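Local structure of CheQ (Campylobacter jejuni subsp. jejuni, 6A51) at residues I39-E51 / I61-Q73. The protein probably acts as a regulator that, together with CheP, controls transcription of the core chemotaxis operon cheVAW in Campylobacter jejuni. Numbering follows the deposited sequence.
Sequences ISKNAYKFWKNVE and IFLHRNCILEKHQ
A small hydrophobic core around W47 joins the loop 39-51 to strand 62-64 and the chain that follows it. L69 lies over one face of the indole, its CD1 3.9 Å from the centroid of the five-membered ring, a CH-pi contact 15° off the ring normal. The opposite face rests on Y44 CA, so the indole is held between its own loop and L69. I68 CD1 meets the ring at its edge, 4.1 Å from W47 CZ3. H72 ND1 comes obliquely to CZ2. I39 CG2 also comes obliquely to this imidazole, 3.5 Å from H72 NE2. Beside the indole, I61 CG2 lies over one face of the Y44 ring, offset toward its rim, and L63 CD2 packs against Y44 CB at 3.9 Å. With chi1 at 78°, the Y44 ring turns to lay that face against I61.

The backbone of E51 is bonded at both its N and its O. H64 N donates to E51 O at 3.0 Å, almost straight, while E51 N donates a hydrogen bond to C67 SG, 3.4 Å away and nearly straight. The E51 side chain runs beside H64, and its OE1 sits 3.2 Å above the imidazole plane, near the rim. The carboxylate is turned 81° from that ring. L63 also touches F33 of helix 30-37 and I52. The E51-H64 bond lies where the loop enters strand 52-55, antiparallel neighbour of 62-64 in a mixed four-stranded sheet: a beta hairpin with an aromatic-centred loop packed at its end.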
loop_
_atom_site.group_PDB
_atom_site.type_symbol
_atom_site.label_atom_id
_atom_site.label_comp_id
_atom_site.label_asym_id
_atom_site.label_seq_id
_atom_site.Cartn_x
_atom_site.Cartn_y
_atom_site.Cartn_z
ATOM N N ILE A 39 4.444 -24.189 5.173
ATOM C CA ILE A 39 5.116 -24.442 3.925
ATOM C C ILE A 39 6.304 -23.561 3.656
ATOM O O ILE A 39 6.577 -22.638 4.369
ATOM C CB ILE A 39 4.140 -24.428 2.758
ATOM C CG1 ILE A 39 3.636 -23.019 2.477
ATOM C CG2 ILE A 39 2.984 -25.340 3.064
ATOM C CD1 ILE A 39 2.439 -22.973 1.568
ATOM N N SER A 40 7.021 -23.909 2.615
ATOM C CA SER A 40 8.191 -23.208 2.188
ATOM C C SER A 40 7.831 -21.881 1.613
ATOM O O SER A 40 6.753 -21.673 1.149
ATOM C CB SER A 40 8.875 -24.003 1.100
ATOM O OG SER A 40 9.826 -23.234 0.401
ATOM N N LYS A 41 8.777 -20.976 1.656
ATOM C CA LYS A 41 8.602 -19.640 1.096
ATOM C C LYS A 41 8.161 -19.687 -0.369
ATOM O O LYS A 41 7.359 -18.855 -0.810
ATOM C CB LYS A 41 9.918 -18.871 1.256
ATOM C CG LYS A 41 9.996 -17.534 0.602
ATOM C CD LYS A 41 11.459 -17.157 0.365
ATOM C CE LYS A 41 12.308 -17.408 1.603
ATOM N NZ LYS A 41 13.773 -17.145 1.393
ATOM N N ASN A 42 8.655 -20.661 -1.138
ATOM C CA ASN A 42 8.367 -20.733 -2.564
ATOM C C ASN A 42 7.314 -21.780 -2.919
ATOM O O ASN A 42 7.051 -22.000 -4.105
ATOM C CB ASN A 42 9.650 -21.003 -3.345
ATOM C CG ASN A 42 10.722 -19.986 -3.063
ATOM O OD1 ASN A 42 10.873 -19.000 -3.789
ATOM N ND2 ASN A 42 11.490 -20.224 -2.006
ATOM N N ALA A 43 6.696 -22.418 -1.928
ATOM C CA ALA A 43 5.682 -23.422 -2.226
ATOM C C ALA A 43 4.665 -22.928 -3.254
ATOM O O ALA A 43 4.207 -23.701 -4.101
ATOM C CB ALA A 43 4.975 -23.846 -0.941
ATOM N N TYR A 44 4.318 -21.640 -3.215
ATOM C CA TYR A 44 3.319 -21.118 -4.140
ATOM C C TYR A 44 3.767 -21.226 -5.603
ATOM O O TYR A 44 2.917 -21.258 -6.500
ATOM C CB TYR A 44 2.989 -19.657 -3.791
ATOM C CG TYR A 44 4.051 -18.704 -4.279
ATOM C CD1 TYR A 44 4.002 -18.177 -5.569
ATOM C CD2 TYR A 44 5.120 -18.349 -3.464
ATOM C CE1 TYR A 44 5.004 -17.342 -6.038
ATOM C CE2 TYR A 44 6.121 -17.497 -3.920
ATOM C CZ TYR A 44 6.060 -16.996 -5.206
ATOM O OH TYR A 44 7.050 -16.137 -5.666
ATOM N N LYS A 45 5.074 -21.269 -5.872
ATOM C CA LYS A 45 5.537 -21.397 -7.252
ATOM C C LYS A 45 5.121 -22.718 -7.892
ATOM O O LYS A 45 5.157 -22.837 -9.120
ATOM C CB LYS A 45 7.060 -21.273 -7.326
ATOM C CG LYS A 45 7.623 -20.038 -6.693
ATOM C CD LYS A 45 8.854 -19.564 -7.432
ATOM C CE LYS A 45 9.780 -18.793 -6.511
ATOM N NZ LYS A 45 10.821 -18.021 -7.238
ATOM N N PHE A 46 4.739 -23.712 -7.098
ATOM C CA PHE A 46 4.433 -25.036 -7.616
ATOM C C PHE A 46 2.949 -25.365 -7.630
ATOM O O PHE A 46 2.570 -26.369 -8.237
ATOM C CB PHE A 46 5.172 -26.105 -6.809
ATOM C CG PHE A 46 6.645 -25.937 -6.828
ATOM C CD1 PHE A 46 7.387 -26.347 -7.925
ATOM C CD2 PHE A 46 7.295 -25.350 -5.759
ATOM C CE1 PHE A 46 8.756 -26.190 -7.944
ATOM C CE2 PHE A 46 8.666 -25.187 -5.768
ATOM C CZ PHE A 46 9.396 -25.602 -6.862
ATOM N N TRP A 47 2.104 -24.588 -6.960
ATOM C CA TRP A 47 0.684 -24.682 -7.250
ATOM C C TRP A 47 0.467 -24.239 -8.680
ATOM O O TRP A 47 1.173 -23.359 -9.180
ATOM C CB TRP A 47 -0.165 -23.794 -6.333
ATOM C CG TRP A 47 0.210 -23.756 -4.890
ATOM C CD1 TRP A 47 0.976 -24.657 -4.203
ATOM C CD2 TRP A 47 -0.166 -22.747 -3.953
ATOM N NE1 TRP A 47 1.101 -24.261 -2.896
ATOM C CE2 TRP A 47 0.409 -23.090 -2.716
ATOM C CE3 TRP A 47 -0.929 -21.578 -4.042
ATOM C CZ2 TRP A 47 0.241 -22.309 -1.573
ATOM C CZ3 TRP A 47 -1.097 -20.810 -2.909
ATOM C CH2 TRP A 47 -0.513 -21.177 -1.692
ATOM N N LYS A 48 -0.456 -25.018 -9.224
ATOM C CA LYS A 48 -1.018 -25.099 -10.544
ATOM C C LYS A 48 -1.777 -23.922 -10.989
ATOM O O LYS A 48 -1.616 -23.483 -12.103
ATOM C CB LYS A 48 -1.974 -26.281 -10.543
ATOM C CG LYS A 48 -2.748 -26.467 -11.816
ATOM C CD LYS A 48 -3.533 -27.761 -11.826
ATOM C CE LYS A 48 -4.710 -27.699 -12.786
ATOM N NZ LYS A 48 -4.333 -27.026 -14.050
ATOM N N ASN A 49 -2.642 -23.437 -10.140
ATOM C CA ASN A 49 -3.347 -22.265 -10.498
ATOM C C ASN A 49 -2.946 -21.366 -9.398
ATOM O O ASN A 49 -3.306 -21.600 -8.280
ATOM C CB ASN A 49 -4.841 -22.495 -10.467
ATOM C CG ASN A 49 -5.324 -23.346 -11.610
ATOM O OD1 ASN A 49 -5.070 -23.060 -12.775
ATOM N ND2 ASN A 49 -6.034 -24.394 -11.280
ATOM N N VAL A 50 -2.111 -20.386 -9.714
ATOM C CA VAL A 50 -1.639 -19.449 -8.715
ATOM C C VAL A 50 -1.775 -18.029 -9.228
ATOM O O VAL A 50 -1.334 -17.715 -10.333
ATOM C CB VAL A 50 -0.169 -19.712 -8.343
ATOM C CG1 VAL A 50 0.711 -19.648 -9.583
ATOM C CG2 VAL A 50 0.301 -18.714 -7.296
ATOM N N GLU A 51 -2.376 -17.168 -8.420
ATOM C CA GLU A 51 -2.522 -15.780 -8.804
ATOM C C GLU A 51 -1.681 -15.000 -7.820
ATOM O O GLU A 51 -1.902 -15.078 -6.610
ATOM C CB GLU A 51 -3.984 -15.345 -8.720
ATOM C CG GLU A 51 -4.921 -16.141 -9.615
ATOM C CD GLU A 51 -6.362 -15.684 -9.503
ATOM O OE1 GLU A 51 -6.629 -14.742 -8.729
ATOM O OE2 GLU A 51 -7.227 -16.268 -10.189
ATOM N N ILE A 61 5.880 -10.551 -2.542
ATOM C CA ILE A 61 4.873 -11.354 -3.215
ATOM C C ILE A 61 3.585 -11.307 -2.421
ATOM O O ILE A 61 3.601 -11.504 -1.205
ATOM C CB ILE A 61 5.350 -12.802 -3.390
ATOM C CG1 ILE A 61 6.602 -12.819 -4.262
ATOM C CG2 ILE A 61 4.251 -13.635 -4.013
ATOM C CD1 ILE A 61 6.399 -12.117 -5.581
ATOM N N PHE A 62 2.469 -11.061 -3.109
ATOM C CA PHE A 62 1.140 -11.184 -2.531
ATOM C C PHE A 62 0.375 -12.281 -3.266
ATOM O O PHE A 62 0.461 -12.396 -4.492
ATOM C CB PHE A 62 0.381 -9.852 -2.609
ATOM C CG PHE A 62 1.034 -8.739 -1.835
ATOM C CD1 PHE A 62 2.043 -7.979 -2.406
ATOM C CD2 PHE A 62 0.656 -8.468 -0.530
ATOM C CE1 PHE A 62 2.661 -6.969 -1.695
ATOM C CE2 PHE A 62 1.271 -7.457 0.195
ATOM C CZ PHE A 62 2.275 -6.707 -0.389
ATOM N N LEU A 63 -0.373 -13.084 -2.515
ATOM C CA LEU A 63 -1.168 -14.170 -3.070
ATOM C C LEU A 63 -2.629 -13.762 -3.096
ATOM O O LEU A 63 -3.154 -13.249 -2.104
ATOM C CB LEU A 63 -0.999 -15.450 -2.253
ATOM C CG LEU A 63 0.461 -15.899 -2.119
ATOM C CD1 LEU A 63 0.635 -17.018 -1.094
ATOM C CD2 LEU A 63 0.977 -16.306 -3.478
ATOM N N HIS A 64 -3.282 -13.987 -4.225
ATOM C CA HIS A 64 -4.704 -13.705 -4.316
ATOM C C HIS A 64 -5.466 -14.768 -3.533
ATOM O O HIS A 64 -5.167 -15.964 -3.655
ATOM C CB HIS A 64 -5.124 -13.667 -5.782
ATOM C CG HIS A 64 -6.457 -13.039 -6.016
ATOM N ND1 HIS A 64 -7.615 -13.508 -5.433
ATOM C CD2 HIS A 64 -6.818 -11.978 -6.774
ATOM C CE1 HIS A 64 -8.633 -12.761 -5.819
ATOM N NE2 HIS A 64 -8.178 -11.829 -6.636
ATOM N N ARG A 65 -6.443 -14.330 -2.716
ATOM C CA ARG A 65 -7.050 -15.213 -1.714
ATOM C C ARG A 65 -7.797 -16.373 -2.345
ATOM O O ARG A 65 -7.895 -17.449 -1.742
ATOM C CB ARG A 65 -8.014 -14.441 -0.819
ATOM C CG ARG A 65 -7.379 -13.335 -0.064
ATOM C CD ARG A 65 -8.375 -12.339 0.509
ATOM N NE ARG A 65 -7.775 -11.783 1.701
ATOM C CZ ARG A 65 -7.885 -12.315 2.907
ATOM N NH1 ARG A 65 -8.642 -13.395 3.075
ATOM N NH2 ARG A 65 -7.253 -11.761 3.940
ATOM N N ASN A 66 -8.349 -16.158 -3.538
ATOM C CA ASN A 66 -9.090 -17.146 -4.302
ATOM C C ASN A 66 -8.217 -18.351 -4.657
ATOM O O ASN A 66 -8.663 -19.491 -4.484
ATOM C CB ASN A 66 -9.674 -16.417 -5.520
ATOM C CG ASN A 66 -10.489 -17.298 -6.447
ATOM O OD1 ASN A 66 -10.606 -18.513 -6.258
ATOM N ND2 ASN A 66 -11.111 -16.659 -7.448
ATOM N N CYS A 67 -6.951 -18.143 -5.021
ATOM C CA CYS A 67 -6.075 -19.241 -5.408
ATOM C C CYS A 67 -5.543 -20.067 -4.229
ATOM O O CYS A 67 -4.863 -21.072 -4.470
ATOM C CB CYS A 67 -4.901 -18.705 -6.245
ATOM S SG CYS A 67 -3.405 -18.148 -5.347
ATOM N N ILE A 68 -5.832 -19.698 -2.973
ATOM C CA ILE A 68 -5.344 -20.483 -1.836
ATOM C C ILE A 68 -5.979 -21.872 -1.849
ATOM O O ILE A 68 -7.175 -22.028 -2.147
ATOM C CB ILE A 68 -5.625 -19.744 -0.513
ATOM C CG1 ILE A 68 -5.001 -18.351 -0.540
ATOM C CG2 ILE A 68 -5.016 -20.481 0.674
ATOM C CD1 ILE A 68 -3.496 -18.380 -0.633
ATOM N N LEU A 69 -5.180 -22.897 -1.534
ATOM C CA LEU A 69 -5.668 -24.278 -1.524
ATOM C C LEU A 69 -6.594 -24.533 -0.333
ATOM O O LEU A 69 -6.471 -23.899 0.722
ATOM C CB LEU A 69 -4.495 -25.260 -1.466
ATOM C CG LEU A 69 -3.280 -25.035 -2.365
ATOM C CD1 LEU A 69 -2.136 -25.960 -1.975
ATOM C CD2 LEU A 69 -3.639 -25.243 -3.808
ATOM N N GLU A 70 -7.531 -25.484 -0.506
ATOM C CA GLU A 70 -8.358 -25.917 0.626
ATOM C C GLU A 70 -7.511 -26.548 1.714
ATOM O O GLU A 70 -7.807 -26.385 2.902
ATOM C CB GLU A 70 -9.441 -26.900 0.185
ATOM C CG GLU A 70 -10.671 -26.232 -0.422
ATOM C CD GLU A 70 -10.421 -25.668 -1.816
ATOM O OE1 GLU A 70 -9.381 -26.008 -2.426
ATOM O OE2 GLU A 70 -11.266 -24.879 -2.300
ATOM N N LYS A 71 -6.436 -27.239 1.327
ATOM C CA LYS A 71 -5.446 -27.771 2.261
ATOM C C LYS A 71 -4.885 -26.708 3.196
ATOM O O LYS A 71 -4.176 -27.051 4.149
ATOM C CB LYS A 71 -4.289 -28.400 1.481
ATOM C CG LYS A 71 -4.696 -29.012 0.122
ATOM C CD LYS A 71 -3.466 -29.310 -0.734
ATOM C CE LYS A 71 -2.270 -29.706 0.134
ATOM N NZ LYS A 71 -1.061 -29.938 -0.691
ATOM N N HIS A 72 -5.159 -25.434 2.927
ATOM C CA HIS A 72 -4.514 -24.339 3.623
ATOM C C HIS A 72 -5.482 -23.277 4.117
ATOM O O HIS A 72 -5.024 -22.275 4.679
ATOM C CB HIS A 72 -3.468 -23.680 2.713
ATOM C CG HIS A 72 -2.225 -24.494 2.536
ATOM N ND1 HIS A 72 -1.541 -24.558 1.341
ATOM C CD2 HIS A 72 -1.541 -25.275 3.406
ATOM C CE1 HIS A 72 -0.485 -25.341 1.481
ATOM N NE2 HIS A 72 -0.463 -25.789 2.724
ATOM N N GLN A 73 -6.800 -23.475 3.943
ATOM C CA GLN A 73 -7.790 -22.470 4.337
ATOM C C GLN A 73 -7.674 -22.068 5.802
ATOM O O GLN A 73 -8.055 -20.951 6.172
ATOM C CB GLN A 73 -9.196 -22.982 4.066
ATOM C CG GLN A 73 -9.513 -23.131 2.599
ATOM C CD GLN A 73 -9.624 -21.794 1.887
ATOM O OE1 GLN A 73 -9.008 -21.584 0.840
ATOM N NE2 GLN A 73 -10.427 -20.886 2.444
#